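Local coordinates for conserved hypothetical protein (Pyrococcus furiosus, PDB 1Y81), which is of unknown function but has a Rossmann-like CoA-binding fold and carries coenzyme A in a disulfide link, at residues E118-F121 with G122-I125; L34-L37 with L38-F42. One frame throughout, in Å; residues are numbered along the deposited sequence.

Contact 1. Residues E118-F121 with G122-I125. With COA (coenzyme A), chain C.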
loop_
_atom_site.group_PDB
_atom_site.type_symbol
_atom_site.label_atom_id
_atom_site.label_comp_id
_atom_site.label_asym_id
_atom_site.label_seq_id
_atom_site.Cartn_x
_atom_site.Cartn_y
_atom_site.Cartn_z
ATOM N N GLU A 118 -9.897 9.031 -3.017
ATOM C CA GLU A 118 -8.957 9.835 -2.234
ATOM C C GLU A 118 -7.570 9.258 -2.418
ATOM O O GLU A 118 -7.408 8.042 -2.462
ATOM C CB GLU A 118 -9.294 9.805 -0.746
ATOM C CG GLU A 118 -10.625 10.394 -0.344
ATOM C CD GLU A 118 -10.857 10.297 1.158
ATOM O OE1 GLU A 118 -10.113 10.952 1.920
ATOM O OE2 GLU A 118 -11.779 9.560 1.578
ATOM N N TYR A 119 -6.572 10.131 -2.534
ATOM C CA TYR A 119 -5.184 9.685 -2.646
ATOM C C TYR A 119 -4.237 10.681 -2.015
ATOM O O TYR A 119 -4.599 11.842 -1.788
ATOM C CB TYR A 119 -4.802 9.446 -4.113
ATOM C CG TYR A 119 -4.700 10.713 -4.945
ATOM C CD1 TYR A 119 -3.506 11.451 -4.992
ATOM C CD2 TYR A 119 -5.798 11.183 -5.674
ATOM C CE1 TYR A 119 -3.410 12.628 -5.756
ATOM C CE2 TYR A 119 -5.714 12.352 -6.440
ATOM C CZ TYR A 119 -4.520 13.068 -6.475
ATOM O OH TYR A 119 -4.431 14.223 -7.225
ATOM N N SER A 120 -3.012 10.224 -1.751
ATOM C CA SER A 120 -1.971 11.068 -1.197
ATOM C C SER A 120 -0.696 10.883 -2.018
ATOM O O SER A 120 -0.269 9.737 -2.279
ATOM C CB SER A 120 -1.740 10.739 0.282
ATOM O OG SER A 120 -0.740 11.567 0.859
ATOM N N PHE A 121 -0.128 12.010 -2.468
ATOM C CA PHE A 121 1.216 12.055 -3.073
ATOM C C PHE A 121 2.114 12.875 -2.155
ATOM O O PHE A 121 1.634 13.778 -1.459
ATOM C CB PHE A 121 1.202 12.757 -4.446
ATOM C CG PHE A 121 0.696 11.913 -5.602
ATOM C CD1 PHE A 121 0.050 10.674 -5.405
ATOM C CD2 PHE A 121 0.844 12.387 -6.914
ATOM C CE1 PHE A 121 -0.418 9.917 -6.508
ATOM C CE2 PHE A 121 0.385 11.646 -8.012
ATOM C CZ PHE A 121 -0.250 10.399 -7.802
ATOM N N GLY A 122 3.411 12.558 -2.152
ATOM C CA GLY A 122 4.436 13.423 -1.528
ATOM C C GLY A 122 4.502 13.467 -0.017
ATOM O O GLY A 122 5.262 14.267 0.546
ATOM N N ARG A 123 3.708 12.624 0.644
ATOM C CA ARG A 123 3.661 12.574 2.107
ATOM C C ARG A 123 4.208 11.244 2.607
ATOM O O ARG A 123 3.910 10.177 2.043
ATOM C CB ARG A 123 2.238 12.761 2.632
ATOM C CG ARG A 123 1.688 14.191 2.495
ATOM C CD ARG A 123 0.498 14.416 3.419
ATOM N NE ARG A 123 -0.703 13.714 2.975
ATOM C CZ ARG A 123 -1.714 13.370 3.772
ATOM N NH1 ARG A 123 -1.676 13.647 5.077
ATOM N NH2 ARG A 123 -2.766 12.734 3.266
ATOM N N CYS A 124 4.995 11.327 3.672
ATOM C CA CYS A 124 5.652 10.176 4.246
ATOM C C CYS A 124 4.784 9.521 5.346
ATOM O O CYS A 124 4.578 10.114 6.383
ATOM C CB CYS A 124 6.986 10.630 4.824
ATOM S SG CYS A 124 8.171 11.190 3.580
ATOM N N ILE A 125 4.317 8.283 5.115
ATOM C CA ILE A 125 3.426 7.580 6.080
ATOM C C ILE A 125 3.978 7.464 7.521
ATOM O O ILE A 125 3.213 7.587 8.480
ATOM C CB ILE A 125 2.971 6.160 5.548
ATOM C CG1 ILE A 125 1.788 5.591 6.353
ATOM C CG2 ILE A 125 4.130 5.181 5.531
ATOM C CD1 ILE A 125 0.519 6.372 6.222
HETATM N N1A COA C . 2.507 -6.137 -5.749
HETATM C C2A COA C . 3.137 -6.065 -4.533
HETATM N N3A COA C . 4.496 -5.882 -4.468
HETATM C C4A COA C . 5.225 -5.812 -5.614
HETATM C C5A COA C . 4.615 -5.886 -6.864
HETATM C C6A COA C . 3.239 -6.050 -6.932
HETATM N N6A COA C . 2.634 -6.133 -8.107
HETATM N N7A COA C . 5.582 -5.758 -7.807
HETATM C C8A COA C . 6.772 -5.600 -7.175
HETATM N N9A COA C . 6.560 -5.638 -5.824
HETATM C C1B COA C . 7.556 -5.551 -4.734
HETATM C C2B COA C . 8.981 -5.850 -5.199
HETATM O O2B COA C . 9.199 -7.236 -5.565
HETATM C C3B COA C . 9.731 -5.340 -3.961
HETATM O O3B COA C . 9.768 -6.284 -2.907
HETATM P P3B COA C . 10.970 -7.376 -2.797
HETATM O O7A COA C . 10.406 -8.736 -2.509
HETATM O O8A COA C . 11.849 -6.908 -1.692
HETATM O O9A COA C . 11.633 -7.478 -4.137
HETATM C C4B COA C . 8.892 -4.155 -3.464
HETATM O O4B COA C . 7.605 -4.291 -4.089
HETATM C C5B COA C . 9.517 -2.786 -3.799
HETATM O O5B COA C . 9.711 -2.729 -5.197
HETATM P P1A COA C . 11.155 -2.388 -5.824
HETATM O O1A COA C . 11.120 -2.596 -7.318
HETATM O O2A COA C . 12.225 -3.168 -5.093
HETATM O O3A COA C . 11.220 -0.811 -5.512
HETATM P P2A COA C . 12.253 -0.101 -4.508
HETATM O O4A COA C . 13.655 -0.218 -5.050
HETATM O O5A COA C . 12.177 -0.550 -3.095
HETATM O O6A COA C . 11.771 1.421 -4.561
HETATM C CBP COA C . 10.165 3.211 -4.633
HETATM C CCP COA C . 10.489 1.800 -4.092
HETATM C CDP COA C . 8.764 3.577 -4.126
HETATM C CEP COA C . 10.127 3.181 -6.158
HETATM C CAP COA C . 11.235 4.231 -4.178
HETATM O OAP COA C . 10.998 5.498 -4.766
HETATM C C9P COA C . 11.134 4.313 -2.681
HETATM O O9P COA C . 11.953 3.488 -1.913
HETATM N N8P COA C . 10.208 5.148 -2.190
HETATM C C7P COA C . 9.874 5.309 -0.781
HETATM C C6P COA C . 10.812 6.164 -0.018
HETATM C C5P COA C . 10.278 6.297 1.380
HETATM O O5P COA C . 9.360 5.570 1.830
HETATM N N4P COA C . 10.907 7.238 2.033
HETATM C C3P COA C . 10.667 7.643 3.380
HETATM C C2P COA C . 10.397 9.146 3.434
HETATM S S1P COA C . 8.858 9.559 2.546
HETATM O O HOH W 1 1.787 10.440 0.162
#
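Ser120 and Arg123 face each other across a bend at the end of strand 118-120, where the backbone leaves its extended course at Gly122 (positive phi, 73°) and runs on to Cys124, the N-cap of helix 125-128. A water bridges the bend: it accepts from Ser120 OG at 2.9 Å and from Arg123 N, also at 2.9 Å. The serine hydroxyl is thus a junction, because the guanidinium approaches it as well. Arg123 NE lies 3.0 Å from Ser120 OG and Arg123 NH2 3.4 Å from the same oxygen; both bonds are weak and bent, the first with an N-H...O angle of 134°. A bend at chi3 (-72°) folds the arginine chain back to bring NE and NH2 to Ser120 OG. Phe121 turns away from the bend, and Tyr119 CE1 sits 3.9 Å above the centre of its ring; both aromatic side chains touch helix 106-115. Cys124 points the other way, and its SG is bonded to S1P of coenzyme A at 2.0 Å, a mixed disulfide. The bend therefore joins the edge strand of the parallel Rossmann-like sheet to the cysteine that holds the sulfur end of coenzyme A in its pocket.

Contact 2. Residues L34-L37 with L38-F42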
loop_
_atom_site.group_PDB
_atom_site.type_symbol
_atom_site.label_atom_id
_atom_site.label_comp_id
_atom_site.label_asym_id
_atom_site.label_seq_id
_atom_site.Cartn_x
_atom_site.Cartn_y
_atom_site.Cartn_z
ATOM N N LEU A 34 6.559 -1.508 7.372
ATOM C CA LEU A 34 5.792 -2.585 8.028
ATOM C C LEU A 34 6.110 -2.658 9.514
ATOM O O LEU A 34 5.188 -2.658 10.360
ATOM C CB LEU A 34 6.074 -3.941 7.366
ATOM C CG LEU A 34 5.356 -5.185 7.946
ATOM C CD1 LEU A 34 3.874 -4.954 8.086
ATOM C CD2 LEU A 34 5.594 -6.372 7.043
ATOM N N LYS A 35 7.407 -2.717 9.839
ATOM C CA LYS A 35 7.856 -2.780 11.247
ATOM C C LYS A 35 7.450 -1.527 12.028
ATOM O O LYS A 35 6.927 -1.633 13.151
ATOM C CB LYS A 35 9.366 -3.031 11.351
ATOM C CG LYS A 35 9.760 -4.435 10.928
ATOM C CD LYS A 35 11.200 -4.743 11.196
ATOM C CE LYS A 35 11.588 -6.084 10.579
ATOM N NZ LYS A 35 13.074 -6.223 10.370
ATOM N N ASP A 36 7.655 -0.354 11.421
ATOM C CA ASP A 36 7.281 0.914 12.059
ATOM C C ASP A 36 5.791 0.974 12.411
ATOM O O ASP A 36 5.424 1.306 13.559
ATOM C CB ASP A 36 7.638 2.108 11.178
ATOM C CG ASP A 36 7.278 3.431 11.838
ATOM O OD1 ASP A 36 7.980 3.816 12.793
ATOM O OD2 ASP A 36 6.292 4.055 11.421
ATOM N N LEU A 37 4.932 0.661 11.432
ATOM C CA LEU A 37 3.476 0.757 11.623
ATOM C C LEU A 37 2.955 -0.245 12.653
ATOM O O LEU A 37 2.078 0.103 13.457
ATOM C CB LEU A 37 2.739 0.619 10.296
ATOM C CG LEU A 37 2.974 1.762 9.291
ATOM C CD1 LEU A 37 2.198 1.498 8.003
ATOM C CD2 LEU A 37 2.635 3.153 9.879
ATOM N N LEU A 38 3.513 -1.465 12.644
ATOM C CA LEU A 38 3.194 -2.481 13.668
ATOM C C LEU A 38 3.582 -2.027 15.073
ATOM O O LEU A 38 2.834 -2.254 16.034
ATOM C CB LEU A 38 3.887 -3.821 13.363
ATOM C CG LEU A 38 3.420 -4.601 12.146
ATOM C CD1 LEU A 38 4.379 -5.748 11.903
ATOM C CD2 LEU A 38 1.959 -5.091 12.303
ATOM N N SER A 39 4.750 -1.382 15.181
ATOM C CA SER A 39 5.264 -0.863 16.454
ATOM C C SER A 39 4.343 0.215 17.023
ATOM O O SER A 39 4.306 0.426 18.240
ATOM C CB SER A 39 6.689 -0.306 16.287
ATOM O OG SER A 39 6.675 1.018 15.755
ATOM N N LYS A 40 3.600 0.879 16.136
ATOM C CA LYS A 40 2.679 1.950 16.500
ATOM C C LYS A 40 1.254 1.441 16.776
ATOM O O LYS A 40 0.330 2.244 16.994
ATOM C CB LYS A 40 2.642 3.021 15.393
ATOM C CG LYS A 40 3.919 3.844 15.261
ATOM C CD LYS A 40 3.917 4.633 13.965
ATOM C CE LYS A 40 5.116 5.555 13.896
ATOM N NZ LYS A 40 5.167 6.234 12.573
ATOM N N GLY A 41 1.080 0.117 16.750
ATOM C CA GLY A 41 -0.231 -0.505 17.011
ATOM C C GLY A 41 -1.228 -0.587 15.859
ATOM O O GLY A 41 -2.391 -0.944 16.073
ATOM N N PHE A 42 -0.793 -0.258 14.636
ATOM C CA PHE A 42 -1.625 -0.466 13.447
ATOM C C PHE A 42 -1.708 -1.948 13.078
ATOM O O PHE A 42 -0.751 -2.686 13.258
ATOM C CB PHE A 42 -1.068 0.294 12.243
ATOM C CG PHE A 42 -1.192 1.779 12.349
ATOM C CD1 PHE A 42 -2.381 2.419 11.989
ATOM C CD2 PHE A 42 -0.118 2.549 12.802
ATOM C CE1 PHE A 42 -2.506 3.817 12.080
ATOM C CE2 PHE A 42 -0.224 3.949 12.902
ATOM C CZ PHE A 42 -1.419 4.588 12.543
#
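A Schellman motif ends helix 29-39 here, with Gly41 at positive phi (83°) and two backbone bonds returning into the last turn. These run from Phe42 N to Leu37 O (3.1 Å) and, inside it, from Gly41 N to Leu38 O (3.0 Å). The carbonyl of Leu37 also receives a weak bond from Lys40 N and meets the edge of the Phe42 ring near its plane, so two backbone N-H groups and a ring edge meet this one oxygen. One turn earlier the helix is regular: Leu38 N bonds to Leu34 O nearly straight (N-H...O 164°), and Ser39 N bonds to Lys35 O. This helix is the crossover of the beta-alpha-beta unit between strands 16-20 and 43-47, and its leucines form the face toward the sheet. Leu34 and Leu38 lie alongside each other, pointing the same way, with their CD1 atoms 3.9 Å apart, and both touch Val44. Leu37 CD2 meets Phe42 CD2 at 4.1 Å, the two side chains slanting across each other, and both touch Ile17. The polar side is built differently. Ser39 OG, at chi1 81° between its backbone N and carbonyl carbon, turns back to donate to Asp36 O at 2.5 Å, a carbonyl that also takes a weak bond from Lys40 N. Lys40, fully extended beyond CG, runs back along the helix end until NZ forms a salt bridge with the syn lone pair of Asp36 OD2 at 2.7 Å. The same ammonium group bonds to Thr129 OG1 and weakly to Met126 O, tying the helix terminus to the C-terminal end of the modelled chain.

Both contacts are partly buried and lie at ends of secondary structure, with centres about 18 Å apart: contact 1 leaves the edge strand 118-120, whereas contact 2 ends the helix before the opposite edge strand, 43-47. Glycine at positive phi turns the chain in each. In contact 1 a buried serine is tied by water and weak guanidinium bonds, and the chemistry culminates in a covalent bond to the ligand. Contact 2 relies on backbone capping, leucines against the sheet and a salt bridge, with the Asp36 side chain about 10 Å from coenzyme A. Thr129 relates them: its OG1 bonds to Ile125 O of contact 1 and to Lys40 NZ of contact 2.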